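Local coordinates for protein phosphoserine aminotransferase (PDB 1W23) that catalyses the reversible, pyridoxal-phosphate-dependent transamination between phosphoserine and 2-oxoglutarate in serine biosynthesis, and the equivalent reaction of phosphohydroxythreonine, at residues Leu14-Pro17 with Ala18-Ala22; Gln44-Glu47 with Glu48-Glu51; Gln62-Asn65 with Asp66-Ile69; Gly287-Lys291 with Gly292-Leu296; Ala348-Glu351 with Leu352-Phe356. All coordinates share one frame; numbering follows the deposited sequence.

Contact 1: residues Leu14-Pro17 with Ala18-Ala22; sequences LPKP and ALERA
The carbonyl of Pro15 turns toward the amides of Ala18 and Leu19, opening the first turn of helix 16-24 with Pro15 at the N-cap position. Ala18 N donates to Pro15 O over 3.0 Å, arriving from above the carbonyl plane with an N-H...O angle of 134°, while the bond from Leu19 N to the same oxygen is long and weak. Regular helical bonding is in place one residue later: Glu20 N reaches Lys16 O at 2.8 Å, almost straight, and Arg21 N reaches Pro17 O at 3.0 Å. On the inner side, Pro15 CG lies 4.1 Å from the methyl CB of Ala18, and Leu14 CB meets Leu19 CD1 at 4.0 Å. The solvent side belongs to Lys16 and Glu20, whose chains cross at about a right angle. In the conformer described Lys16 bends at chi2 and chi3 (71° and 78°), and it is the methylene CG that approaches Glu20 OE2, at 3.3 Å, while NZ lies 5.9 Å from the same oxygen. Arg21 extends away from this turn to a salt bridge with Asp252 on helix 241-256. Leu14 packs on Met37 of the second subunit, and its backbone N bonds to Glu38 of that subunit. The arrangement is a proline-rich helix N-terminus, with prolines at the N-cap and in the first turn, set at the dimer interface of this class-V aminotransferase.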
loop_
_atom_site.group_PDB
_atom_site.type_symbol
_atom_site.label_atom_id
_atom_site.label_comp_id
_atom_site.label_asym_id
_atom_site.label_seq_id
_atom_site.Cartn_x
_atom_site.Cartn_y
_atom_site.Cartn_z
ATOM N N LEU A 14 11.457 3.426 -13.789
ATOM C CA LEU A 14 10.861 2.152 -14.210
ATOM C C LEU A 14 11.241 1.871 -15.653
ATOM O O LEU A 14 11.570 2.819 -16.397
ATOM C CB LEU A 14 9.350 2.171 -13.959
ATOM C CG LEU A 14 8.931 2.228 -12.482
ATOM C CD1 LEU A 14 7.456 2.562 -12.320
ATOM C CD2 LEU A 14 9.165 0.910 -11.769
ATOM N N PRO A 15 11.209 0.618 -16.076
ATOM C CA PRO A 15 11.468 0.341 -17.486
ATOM C C PRO A 15 10.325 0.897 -18.313
ATOM O O PRO A 15 9.163 0.600 -18.072
ATOM C CB PRO A 15 11.599 -1.153 -17.551
ATOM C CG PRO A 15 10.960 -1.683 -16.301
ATOM C CD PRO A 15 10.919 -0.599 -15.308
ATOM N N LYS A 16 10.657 1.709 -19.320
ATOM C CA LYS A 16 9.590 2.329 -20.137
ATOM C C LYS A 16 8.599 1.288 -20.702
ATOM O O LYS A 16 7.420 1.590 -20.689
ATOM C CB LYS A 16 10.210 3.160 -21.238
ATOM C CG LYS A 16 9.222 4.019 -21.974
ATOM C CD LYS A 16 8.717 5.182 -21.140
ATOM C CE LYS A 16 9.772 6.278 -21.109
ATOM N NZ LYS A 16 9.260 7.536 -20.479
ATOM N N PRO A 17 9.006 0.106 -21.158
ATOM C CA PRO A 17 7.981 -0.811 -21.701
ATOM C C PRO A 17 6.929 -1.175 -20.681
ATOM O O PRO A 17 5.772 -1.421 -21.067
ATOM C CB PRO A 17 8.768 -2.031 -22.171
ATOM C CG PRO A 17 10.149 -1.587 -22.233
ATOM C CD PRO A 17 10.379 -0.382 -21.420
ATOM N N ALA A 18 7.264 -1.251 -19.393
ATOM C CA ALA A 18 6.270 -1.615 -18.371
ATOM C C ALA A 18 5.221 -0.498 -18.235
ATOM O O ALA A 18 4.030 -0.754 -18.022
ATOM C CB ALA A 18 6.959 -1.895 -17.056
ATOM N N LEU A 19 5.690 0.752 -18.311
ATOM C CA LEU A 19 4.816 1.920 -18.246
ATOM C C LEU A 19 3.998 2.058 -19.516
ATOM O O LEU A 19 2.804 2.421 -19.432
ATOM C CB LEU A 19 5.621 3.202 -17.963
ATOM C CG LEU A 19 6.108 3.353 -16.509
ATOM C CD1 LEU A 19 7.196 4.425 -16.466
ATOM C CD2 LEU A 19 4.969 3.702 -15.593
ATOM N N GLU A 20 4.589 1.867 -20.685
ATOM C CA GLU A 20 3.846 1.958 -21.934
ATOM C C GLU A 20 2.759 0.910 -22.004
ATOM O O GLU A 20 1.657 1.197 -22.448
ATOM C CB GLU A 20 4.805 1.856 -23.109
ATOM C CG GLU A 20 5.703 3.065 -23.304
ATOM C CD GLU A 20 6.893 2.913 -24.193
ATOM O OE1 GLU A 20 7.395 1.783 -24.319
ATOM O OE2 GLU A 20 7.401 3.914 -24.735
ATOM N N ARG A 21 3.056 -0.305 -21.553
ATOM C CA ARG A 21 2.050 -1.375 -21.461
ATOM C C ARG A 21 0.903 -0.959 -20.544
ATOM O O ARG A 21 -0.259 -1.084 -20.888
ATOM C CB ARG A 21 2.746 -2.660 -20.978
ATOM C CG ARG A 21 1.867 -3.863 -20.783
ATOM C CD ARG A 21 2.700 -5.053 -20.331
ATOM N NE ARG A 21 1.893 -6.249 -20.198
ATOM C CZ ARG A 21 2.385 -7.393 -19.695
ATOM N NH1 ARG A 21 3.664 -7.471 -19.257
ATOM N NH2 ARG A 21 1.599 -8.470 -19.635
ATOM N N ALA A 22 1.277 -0.448 -19.365
ATOM C CA ALA A 22 0.233 -0.032 -18.422
ATOM C C ALA A 22 -0.626 1.089 -19.006
ATOM O O ALA A 22 -1.856 1.123 -18.824
ATOM C CB ALA A 22 0.899 0.444 -17.131
#

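Contact 2: residues Gln44-Glu47 with Glu48-Glu51; sequences QSYE and EVHE
Tyr46 and His50, one helical turn apart, make the close side of this contact. His50 ND1 and Tyr46 OH are hydrogen-bonded, 3.0 Å apart, and the hydroxyl lies near the plane of the imidazole, at its edge. Tyr46 CG stands anti to the backbone N (chi1 178°), and His50, in the conformer described, takes a similar first torsion, which sends both rings off the same flank; they meet obliquely, planes 53° apart, with Tyr46 CE2 3.7 Å from His50 CB. NE2 of the same His50 conformer bonds to the carbonyl of Asp233, so that the ring is bonded at both nitrogens. All this lies in the opening turns of helix 44-61, where the i to i+4 backbone bond from His50 N to Tyr46 O ties the same two residues and Tyr46 and Val49 face helix 241-256. Around the helix, the packing gives way to a looser, more polar flank. Gln44 NE2 comes no nearer than 3.5 Å to Glu48 OE2, the amide and carboxylate planes 57° apart. Glu48 OE1 is instead linked through a water to Ser45 O; the water donates to both, at 2.9 Å to Glu48 OE1 and 2.8 Å to Ser45 O.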
loop_
_atom_site.group_PDB
_atom_site.type_symbol
_atom_site.label_atom_id
_atom_site.label_comp_id
_atom_site.label_asym_id
_atom_site.label_seq_id
_atom_site.Cartn_x
_atom_site.Cartn_y
_atom_site.Cartn_z
ATOM N N GLN A 44 -10.914 -13.473 -12.222
ATOM C CA GLN A 44 -9.928 -14.257 -12.987
ATOM C C GLN A 44 -8.815 -13.342 -13.512
ATOM O O GLN A 44 -7.654 -13.754 -13.487
ATOM C CB GLN A 44 -10.591 -14.963 -14.184
ATOM C CG GLN A 44 -9.615 -15.827 -14.926
ATOM C CD GLN A 44 -10.344 -17.026 -15.511
ATOM O OE1 GLN A 44 -11.369 -17.485 -14.989
ATOM N NE2 GLN A 44 -9.719 -17.447 -16.615
ATOM N N SER A 45 -9.152 -12.150 -14.009
ATOM C CA SER A 45 -8.121 -11.322 -14.613
ATOM C C SER A 45 -7.056 -10.905 -13.579
ATOM O O SER A 45 -5.860 -10.953 -13.922
ATOM C CB SER A 45 -8.755 -10.088 -15.232
ATOM O OG SER A 45 -9.495 -10.393 -16.445
ATOM N N TYR A 46 -7.521 -10.516 -12.384
ATOM C CA TYR A 46 -6.562 -10.095 -11.349
ATOM C C TYR A 46 -5.809 -11.333 -10.832
ATOM O O TYR A 46 -4.599 -11.291 -10.610
ATOM C CB TYR A 46 -7.189 -9.213 -10.212
ATOM C CG TYR A 46 -6.018 -8.969 -9.276
ATOM C CD1 TYR A 46 -5.059 -8.016 -9.598
ATOM C CD2 TYR A 46 -5.837 -9.697 -8.075
ATOM C CE1 TYR A 46 -3.969 -7.791 -8.739
ATOM C CE2 TYR A 46 -4.754 -9.477 -7.256
ATOM C CZ TYR A 46 -3.827 -8.517 -7.600
ATOM O OH TYR A 46 -2.721 -8.278 -6.783
ATOM N N GLU A 47 -6.503 -12.467 -10.588
ATOM C CA GLU A 47 -5.828 -13.655 -10.074
ATOM C C GLU A 47 -4.707 -14.089 -10.982
ATOM O O GLU A 47 -3.654 -14.544 -10.521
ATOM C CB GLU A 47 -6.845 -14.788 -9.826
ATOM C CG GLU A 47 -7.746 -14.510 -8.567
ATOM C CD GLU A 47 -8.847 -15.525 -8.336
ATOM O OE1 GLU A 47 -9.429 -15.501 -7.221
ATOM O OE2 GLU A 47 -9.120 -16.331 -9.293
ATOM N N GLU A 48 -4.901 -13.974 -12.297
ATOM C CA GLU A 48 -3.840 -14.308 -13.232
ATOM C C GLU A 48 -2.616 -13.383 -13.056
ATOM O O GLU A 48 -1.474 -13.880 -13.117
ATOM C CB GLU A 48 -4.311 -14.194 -14.705
ATOM C CG GLU A 48 -5.271 -15.215 -15.178
ATOM C CD GLU A 48 -5.783 -14.940 -16.611
ATOM O OE1 GLU A 48 -5.415 -13.922 -17.251
ATOM O OE2 GLU A 48 -6.600 -15.816 -17.064
ATOM N N VAL A 49 -2.825 -12.089 -12.865
ATOM C CA VAL A 49 -1.718 -11.167 -12.638
ATOM C C VAL A 49 -0.964 -11.500 -11.337
ATOM O O VAL A 49 0.270 -11.537 -11.321
ATOM C CB VAL A 49 -2.274 -9.732 -12.564
ATOM C CG1 VAL A 49 -1.192 -8.764 -12.067
ATOM C CG2 VAL A 49 -2.834 -9.269 -13.897
ATOM N N HIS A 50 -1.703 -11.751 -10.262
ATOM C CA HIS A 50 -1.145 -12.055 -8.956
ATOM C C HIS A 50 -0.254 -13.272 -9.069
ATOM O O HIS A 50 0.880 -13.324 -8.577
ATOM C CB HIS A 50 -2.284 -12.166 -7.949
ATOM C CG HIS A 50 -2.057 -12.135 -6.466
ATOM N ND1 HIS A 50 -1.950 -10.992 -5.705
ATOM C CD2 HIS A 50 -1.971 -13.173 -5.584
ATOM C CE1 HIS A 50 -1.787 -11.311 -4.429
ATOM N NE2 HIS A 50 -1.796 -12.639 -4.322
ATOM N N GLU A 51 -0.783 -14.328 -9.681
ATOM C CA GLU A 51 -0.064 -15.580 -9.855
ATOM C C GLU A 51 1.161 -15.419 -10.775
ATOM O O GLU A 51 2.230 -15.973 -10.490
ATOM C CB GLU A 51 -0.993 -16.631 -10.418
ATOM C CG GLU A 51 -0.404 -17.839 -11.101
ATOM C CD GLU A 51 -1.469 -18.848 -11.471
ATOM O OE1 GLU A 51 -1.633 -19.792 -10.678
ATOM O OE2 GLU A 51 -2.150 -18.725 -12.521
HETATM O O HOH W 1 -4.901 -11.179 -16.596
#

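Contact 3: residues Gln62-Asn65 with Asp66-Ile69; sequences QIPN and DYQI
A type I beta turn from Pro64 to Tyr67 joins the end of helix 44-61 to strand 67-72, and Pro64 and Tyr67 touch through both backbone and side chain. Tyr67 N donates to Pro64 O over 3.1 Å with an N-H...O angle of 156°, coming in from above the carbonyl plane. The two side chains lie alongside each other and point the same way. Pro64 CD sits 3.8 Å from Tyr67 CD1, meeting the ring obliquely, and Pro64 CG is 4.0 Å from Tyr67 CE1. At the turn's corner, Asp66 CG lies between its own N and carbonyl carbon (chi1 61°), which folds the carboxylate back so that OD1 comes within 3.4 Å of Pro64 CB; the other oxygen, OD2, forms a salt bridge with Lys209. The helix itself closes in a Schellman motif with Gln62, of positive phi, as its C-prime residue, and this reversal delivers the chain to Ile63. Ile63 then spans the connection with two branches: CG2 meets Tyr67 CB at 3.6 Å, while CD1 at the end of the other branch reaches Ile69 CD1 at 3.8 Å. Ile63 and Tyr67 also pack on Ile207 of the adjoining antiparallel strand 204-209. Tyr67 OH bonds to the carbonyl of Phe187, fixing the far end of the ring, and Arg58 of the helix donates to Tyr67 O.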
loop_
_atom_site.group_PDB
_atom_site.type_symbol
_atom_site.label_atom_id
_atom_site.label_comp_id
_atom_site.label_asym_id
_atom_site.label_seq_id
_atom_site.Cartn_x
_atom_site.Cartn_y
_atom_site.Cartn_z
ATOM N N GLN A 62 15.076 -18.113 -9.107
ATOM C CA GLN A 62 15.205 -19.542 -8.788
ATOM C C GLN A 62 14.844 -19.830 -7.331
ATOM O O GLN A 62 15.596 -20.401 -6.570
ATOM C CB GLN A 62 16.609 -20.081 -9.166
ATOM C CG GLN A 62 16.853 -20.007 -10.672
ATOM C CD GLN A 62 18.218 -20.536 -11.085
ATOM O OE1 GLN A 62 19.096 -19.816 -11.559
ATOM N NE2 GLN A 62 18.399 -21.835 -10.911
ATOM N N ILE A 63 13.646 -19.378 -6.957
ATOM C CA ILE A 63 13.147 -19.572 -5.599
ATOM C C ILE A 63 12.700 -21.020 -5.380
ATOM O O ILE A 63 11.867 -21.497 -6.174
ATOM C CB ILE A 63 12.001 -18.586 -5.293
ATOM C CG1 ILE A 63 12.455 -17.146 -5.494
ATOM C CG2 ILE A 63 11.430 -18.861 -3.915
ATOM C CD1 ILE A 63 11.366 -16.100 -5.309
ATOM N N PRO A 64 13.245 -21.722 -4.407
ATOM C CA PRO A 64 12.837 -23.130 -4.229
ATOM C C PRO A 64 11.376 -23.276 -3.812
ATOM O O PRO A 64 10.723 -22.390 -3.288
ATOM C CB PRO A 64 13.756 -23.619 -3.117
ATOM C CG PRO A 64 14.918 -22.674 -3.094
ATOM C CD PRO A 64 14.324 -21.356 -3.467
ATOM N N ASN A 65 10.859 -24.491 -4.037
ATOM C CA ASN A 65 9.443 -24.819 -3.851
ATOM C C ASN A 65 8.968 -24.803 -2.415
ATOM O O ASN A 65 7.760 -24.736 -2.172
ATOM C CB ASN A 65 9.154 -26.235 -4.441
ATOM C CG ASN A 65 8.775 -26.102 -5.885
ATOM O OD1 ASN A 65 8.685 -24.957 -6.367
ATOM N ND2 ASN A 65 8.579 -27.259 -6.503
ATOM N N ASP A 66 9.928 -24.807 -1.454
ATOM C CA ASP A 66 9.573 -24.731 -0.032
ATOM C C ASP A 66 9.583 -23.297 0.484
ATOM O O ASP A 66 9.446 -23.078 1.676
ATOM C CB ASP A 66 10.464 -25.670 0.784
ATOM C CG ASP A 66 11.931 -25.397 0.734
ATOM O OD1 ASP A 66 12.493 -24.903 -0.246
ATOM O OD2 ASP A 66 12.653 -25.702 1.692
ATOM N N TYR A 67 9.660 -22.316 -0.423
ATOM C CA TYR A 67 9.488 -20.879 -0.095
ATOM C C TYR A 67 8.213 -20.381 -0.744
ATOM O O TYR A 67 7.829 -20.867 -1.827
ATOM C CB TYR A 67 10.655 -20.025 -0.619
ATOM C CG TYR A 67 11.958 -20.245 0.069
ATOM C CD1 TYR A 67 12.693 -21.422 -0.070
ATOM C CD2 TYR A 67 12.512 -19.261 0.876
ATOM C CE1 TYR A 67 13.908 -21.593 0.575
ATOM C CE2 TYR A 67 13.716 -19.428 1.510
ATOM C CZ TYR A 67 14.416 -20.600 1.357
ATOM O OH TYR A 67 15.618 -20.826 1.992
ATOM N N GLN A 68 7.574 -19.416 -0.066
ATOM C CA GLN A 68 6.372 -18.734 -0.606
ATOM C C GLN A 68 6.721 -17.256 -0.785
ATOM O O GLN A 68 7.535 -16.680 -0.054
ATOM C CB GLN A 68 5.173 -18.914 0.260
ATOM C CG GLN A 68 3.857 -18.395 -0.423
ATOM C CD GLN A 68 2.621 -18.813 0.287
ATOM O OE1 GLN A 68 1.634 -18.022 0.436
ATOM N NE2 GLN A 68 2.650 -20.046 0.749
ATOM N N ILE A 69 6.079 -16.643 -1.762
ATOM C CA ILE A 69 6.223 -15.240 -2.095
ATOM C C ILE A 69 5.000 -14.496 -1.571
ATOM O O ILE A 69 3.891 -14.839 -2.004
ATOM C CB ILE A 69 6.377 -15.083 -3.611
ATOM C CG1 ILE A 69 7.624 -15.837 -4.119
ATOM C CG2 ILE A 69 6.430 -13.614 -4.019
ATOM C CD1 ILE A 69 7.546 -16.132 -5.609
#

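Contact 4: residues Gly287-Lys291 with Gly292-Leu296; sequences GHAEK and GSRSL
Lys291 lays its CG over one face of the Arg294 guanidinium, 3.7 Å from CZ and above the centre of the group. The two chains run side by side in the same direction, Lys291 extended beyond CG, yet their charged ends diverge, Lys291 NZ being 5.0 Å from Arg294 NH1. On the arginine's aliphatic part, CG lies 4.1 Å from Ala289 CB. Two waters sit at the guanidinium edge, in its plane. One accepts from Arg294 NE at 2.8 Å and donates to Ala289 O; the other accepts from Gly287 N at 2.8 Å and, weakly, from Arg294 NH2. Beyond this hydrated edge, NH2 also forms a salt bridge with Asp279 at the end of helix 259-279, a pairing likely to offset the nearby lysine charge. Replacing Arg294 with a leucine would probably leave Asp279 without this charged mate, uncover Lys291 CG and break the water links to Ala289 O and Gly287 N. The backbone sets up the pairing: Ser293 N donates to Glu290 O at 3.0 Å, and a weak bond joins Arg294 N to Lys291 O. A third water bridges Glu290 OE1 and Ser293 OG, and that hydroxyl also bonds to the backbone N of Ile130. The two backbone bonds, from Ser293 N and the weak one from Arg294 N, follow the i to i+3 pattern of a short 3-10 turn, here within the surface loop between strands 286-287 and 298-302.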
loop_
_atom_site.group_PDB
_atom_site.type_symbol
_atom_site.label_atom_id
_atom_site.label_comp_id
_atom_site.label_asym_id
_atom_site.label_seq_id
_atom_site.Cartn_x
_atom_site.Cartn_y
_atom_site.Cartn_z
ATOM N N GLY A 287 34.748 8.804 -3.617
ATOM C CA GLY A 287 33.663 7.902 -3.214
ATOM C C GLY A 287 33.684 7.685 -1.715
ATOM O O GLY A 287 34.753 7.593 -1.078
ATOM N N HIS A 288 32.504 7.505 -1.142
ATOM C CA HIS A 288 32.381 7.167 0.283
ATOM C C HIS A 288 32.842 5.743 0.587
ATOM O O HIS A 288 33.497 5.482 1.599
ATOM C CB HIS A 288 30.930 7.386 0.750
ATOM C CG HIS A 288 30.762 6.997 2.184
ATOM N ND1 HIS A 288 31.208 7.784 3.199
ATOM C CD2 HIS A 288 30.250 5.879 2.793
ATOM C CE1 HIS A 288 30.982 7.203 4.391
ATOM N NE2 HIS A 288 30.440 6.046 4.168
ATOM N N ALA A 289 32.417 4.813 -0.260
ATOM C CA ALA A 289 32.668 3.387 -0.004
ATOM C C ALA A 289 34.110 2.970 -0.270
ATOM O O ALA A 289 34.750 3.419 -1.207
ATOM C CB ALA A 289 31.802 2.544 -0.889
ATOM N N GLU A 290 34.625 2.056 0.568
ATOM C CA GLU A 290 35.826 1.349 0.242
ATOM C C GLU A 290 35.607 0.578 -1.057
ATOM O O GLU A 290 34.493 0.069 -1.319
ATOM C CB GLU A 290 36.190 0.360 1.340
ATOM C CG GLU A 290 36.684 1.002 2.620
ATOM C CD GLU A 290 37.208 -0.010 3.600
ATOM O OE1 GLU A 290 37.156 -1.248 3.329
ATOM O OE2 GLU A 290 37.662 0.414 4.707
ATOM N N LYS A 291 36.647 0.466 -1.896
ATOM C CA LYS A 291 36.441 -0.140 -3.210
ATOM C C LYS A 291 35.860 -1.546 -3.135
ATOM O O LYS A 291 34.971 -1.894 -3.970
ATOM C CB LYS A 291 37.779 -0.152 -3.985
ATOM C CG LYS A 291 38.070 1.250 -4.610
ATOM C CD LYS A 291 39.335 1.160 -5.442
ATOM C CE LYS A 291 39.663 2.591 -5.916
ATOM N NZ LYS A 291 40.841 2.563 -6.839
ATOM N N GLY A 292 36.268 -2.361 -2.155
ATOM C CA GLY A 292 35.802 -3.728 -2.068
ATOM C C GLY A 292 34.354 -3.880 -1.673
ATOM O O GLY A 292 33.805 -5.008 -1.734
ATOM N N SER A 293 33.713 -2.794 -1.231
ATOM C CA SER A 293 32.319 -2.784 -0.779
ATOM C C SER A 293 31.443 -1.925 -1.642
ATOM O O SER A 293 30.296 -1.680 -1.289
ATOM C CB SER A 293 32.262 -2.295 0.672
ATOM O OG SER A 293 32.892 -3.255 1.549
ATOM N N ARG A 294 31.931 -1.397 -2.763
ATOM C CA ARG A 294 31.162 -0.471 -3.611
ATOM C C ARG A 294 29.864 -1.071 -4.096
ATOM O O ARG A 294 29.860 -2.141 -4.691
ATOM C CB ARG A 294 31.984 -0.077 -4.823
ATOM C CG ARG A 294 32.954 1.063 -4.541
ATOM C CD ARG A 294 33.933 1.300 -5.676
ATOM N NE ARG A 294 34.588 2.608 -5.483
ATOM C CZ ARG A 294 35.432 3.156 -6.372
ATOM N NH1 ARG A 294 35.853 2.469 -7.449
ATOM N NH2 ARG A 294 35.877 4.394 -6.113
ATOM N N SER A 295 28.762 -0.357 -3.882
ATOM C CA SER A 295 27.467 -0.765 -4.365
ATOM C C SER A 295 27.364 -0.575 -5.876
ATOM O O SER A 295 27.823 0.401 -6.463
ATOM C CB SER A 295 26.404 0.104 -3.680
ATOM O OG SER A 295 25.094 -0.140 -4.226
ATOM N N LEU A 296 26.679 -1.525 -6.528
ATOM C CA LEU A 296 26.271 -1.429 -7.925
ATOM C C LEU A 296 24.985 -0.660 -8.115
ATOM O O LEU A 296 24.602 -0.395 -9.256
ATOM C CB LEU A 296 26.169 -2.840 -8.524
ATOM C CG LEU A 296 27.494 -3.595 -8.569
ATOM C CD1 LEU A 296 27.234 -5.038 -8.993
ATOM C CD2 LEU A 296 28.492 -2.930 -9.505
HETATM O O HOH W 2 36.661 6.902 -4.391
HETATM O O HOH W 3 33.869 4.554 -3.580
HETATM O O HOH W 4 35.603 -3.221 1.496
#

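Contact 5: residues Ala348-Glu351 with Leu352-Phe356; sequences ALRE and LMIQF
Leu349 with Leu352 and Met353, and Arg350 with Ile354, pack about one turn apart along helix 343-359, close to the C-terminus of the chain. This is an ordinary alpha-helical i to i+4 arrangement: Leu352 N bonds to Ala348 O and Met353 N to Leu349 O, both at 2.9 Å, and the pattern continues through Ile354 and Gln355. Toward the protein, Leu349 serves two partners. Its CG is 3.8 Å from Met353 SD, and its CD1 meets Leu352 CD2 at 4.0 Å. Met353 CG stands anti to the carbonyl carbon (chi1 -71°), which leads CG and the sulfur back along Leu349. Strand 321-322 covers Leu349 and Leu352 through Phe321, while Phe312 of helix 306-318 packs on Leu352 and Met353. On another flank, Arg350 extends from CG to NE and carries its guanidinium to Glu280, in a salt bridge, and to the hydroxyl of Thr277. With a serine in place of Arg350, Glu280 would probably lose its cationic mate and the end methyl of Ile354 the flat group that covers it. That methyl, CD1, lies over the centre of one guanidinium face, 3.8 Å from Arg350 CZ, and also touches the aliphatic stem, 3.7 Å from Arg350 CG.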
loop_
_atom_site.group_PDB
_atom_site.type_symbol
_atom_site.label_atom_id
_atom_site.label_comp_id
_atom_site.label_asym_id
_atom_site.label_seq_id
_atom_site.Cartn_x
_atom_site.Cartn_y
_atom_site.Cartn_z
ATOM N N ALA A 348 25.799 10.248 -19.596
ATOM C CA ALA A 348 25.543 11.672 -19.439
ATOM C C ALA A 348 26.130 12.183 -18.103
ATOM O O ALA A 348 26.711 13.275 -18.041
ATOM C CB ALA A 348 24.062 11.994 -19.564
ATOM N N LEU A 349 25.954 11.397 -17.026
ATOM C CA LEU A 349 26.519 11.777 -15.736
ATOM C C LEU A 349 28.040 11.869 -15.810
ATOM O O LEU A 349 28.628 12.834 -15.280
ATOM C CB LEU A 349 26.032 10.830 -14.646
ATOM C CG LEU A 349 26.594 11.116 -13.242
ATOM C CD1 LEU A 349 26.202 12.493 -12.761
ATOM C CD2 LEU A 349 26.100 10.071 -12.256
ATOM N N ARG A 350 28.680 10.891 -16.429
ATOM C CA ARG A 350 30.143 10.958 -16.623
ATOM C C ARG A 350 30.512 12.257 -17.341
ATOM O O ARG A 350 31.461 12.950 -16.924
ATOM C CB ARG A 350 30.625 9.734 -17.391
ATOM C CG ARG A 350 32.025 9.883 -17.939
ATOM C CD ARG A 350 32.527 8.565 -18.535
ATOM N NE ARG A 350 33.829 8.616 -19.137
ATOM C CZ ARG A 350 34.966 8.419 -18.472
ATOM N NH1 ARG A 350 34.997 8.146 -17.152
ATOM N NH2 ARG A 350 36.081 8.524 -19.215
ATOM N N GLU A 351 29.823 12.606 -18.405
ATOM C CA GLU A 351 30.167 13.797 -19.166
ATOM C C GLU A 351 29.987 15.062 -18.316
ATOM O O GLU A 351 30.825 15.982 -18.333
ATOM C CB GLU A 351 29.290 13.825 -20.454
ATOM C CG GLU A 351 29.768 12.724 -21.433
ATOM C CD GLU A 351 28.948 12.491 -22.644
ATOM O OE1 GLU A 351 29.289 11.628 -23.511
ATOM O OE2 GLU A 351 27.906 13.180 -22.821
ATOM N N LEU A 352 28.903 15.137 -17.536
ATOM C CA LEU A 352 28.704 16.252 -16.619
ATOM C C LEU A 352 29.857 16.347 -15.644
ATOM O O LEU A 352 30.393 17.435 -15.381
ATOM C CB LEU A 352 27.391 16.033 -15.858
ATOM C CG LEU A 352 27.043 17.016 -14.740
ATOM C CD1 LEU A 352 26.224 18.184 -15.252
ATOM C CD2 LEU A 352 26.154 16.423 -13.653
ATOM N N MET A 353 30.214 15.209 -15.060
ATOM C CA MET A 353 31.273 15.171 -14.058
ATOM C C MET A 353 32.626 15.609 -14.630
ATOM O O MET A 353 33.403 16.355 -13.984
ATOM C CB MET A 353 31.383 13.784 -13.425
ATOM C CG MET A 353 30.199 13.466 -12.514
ATOM S SD MET A 353 30.097 11.782 -11.913
ATOM C CE MET A 353 31.421 11.768 -10.657
ATOM N N ILE A 354 32.955 15.146 -15.824
ATOM C CA ILE A 354 34.234 15.512 -16.451
ATOM C C ILE A 354 34.248 16.998 -16.746
ATOM O O ILE A 354 35.216 17.700 -16.459
ATOM C CB ILE A 354 34.498 14.658 -17.697
ATOM C CG1 ILE A 354 34.765 13.207 -17.312
ATOM C CG2 ILE A 354 35.678 15.245 -18.516
ATOM C CD1 ILE A 354 34.783 12.256 -18.464
ATOM N N GLN A 355 33.162 17.501 -17.326
ATOM C CA GLN A 355 33.106 18.917 -17.677
ATOM C C GLN A 355 33.175 19.796 -16.438
ATOM O O GLN A 355 33.883 20.820 -16.432
ATOM C CB GLN A 355 31.849 19.200 -18.532
ATOM C CG GLN A 355 31.666 20.679 -18.923
ATOM C CD GLN A 355 30.337 20.981 -19.615
ATOM O OE1 GLN A 355 29.847 20.287 -20.515
ATOM N NE2 GLN A 355 29.659 22.025 -19.173
ATOM N N PHE A 356 32.485 19.413 -15.378
ATOM C CA PHE A 356 32.493 20.259 -14.153
ATOM C C PHE A 356 33.893 20.307 -13.579
ATOM O O PHE A 356 34.375 21.361 -13.154
ATOM C CB PHE A 356 31.457 19.712 -13.157
ATOM C CG PHE A 356 31.289 20.626 -11.966
ATOM C CD1 PHE A 356 30.389 21.679 -12.030
ATOM C CD2 PHE A 356 32.056 20.424 -10.837
ATOM C CE1 PHE A 356 30.320 22.544 -10.953
ATOM C CE2 PHE A 356 31.956 21.282 -9.749
ATOM C CZ PHE A 356 31.089 22.341 -9.801
#

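The five contacts follow one another along the chain without touching. Contacts 1 and 2 lie on successive helices, their nearest atoms about 7 Å apart, and both pack against helix 241-256. Contact 3 follows the end of the helix that contact 2 opens. Contacts 4 and 5, about 8 Å apart at their nearest atoms, each anchor an arginine near the end of helix 259-279. The side chains of Tyr46 and Leu14 are about 12 and 14 Å from a bound pyridoxal phosphate, and that of Glu47 about 4 Å from Arg42, which probably binds glutamate. Contact 4 reaches the cofactor pocket only in the second shell, Ser295 bonding to Asn150; contacts 3 and 5 lie away from these sites.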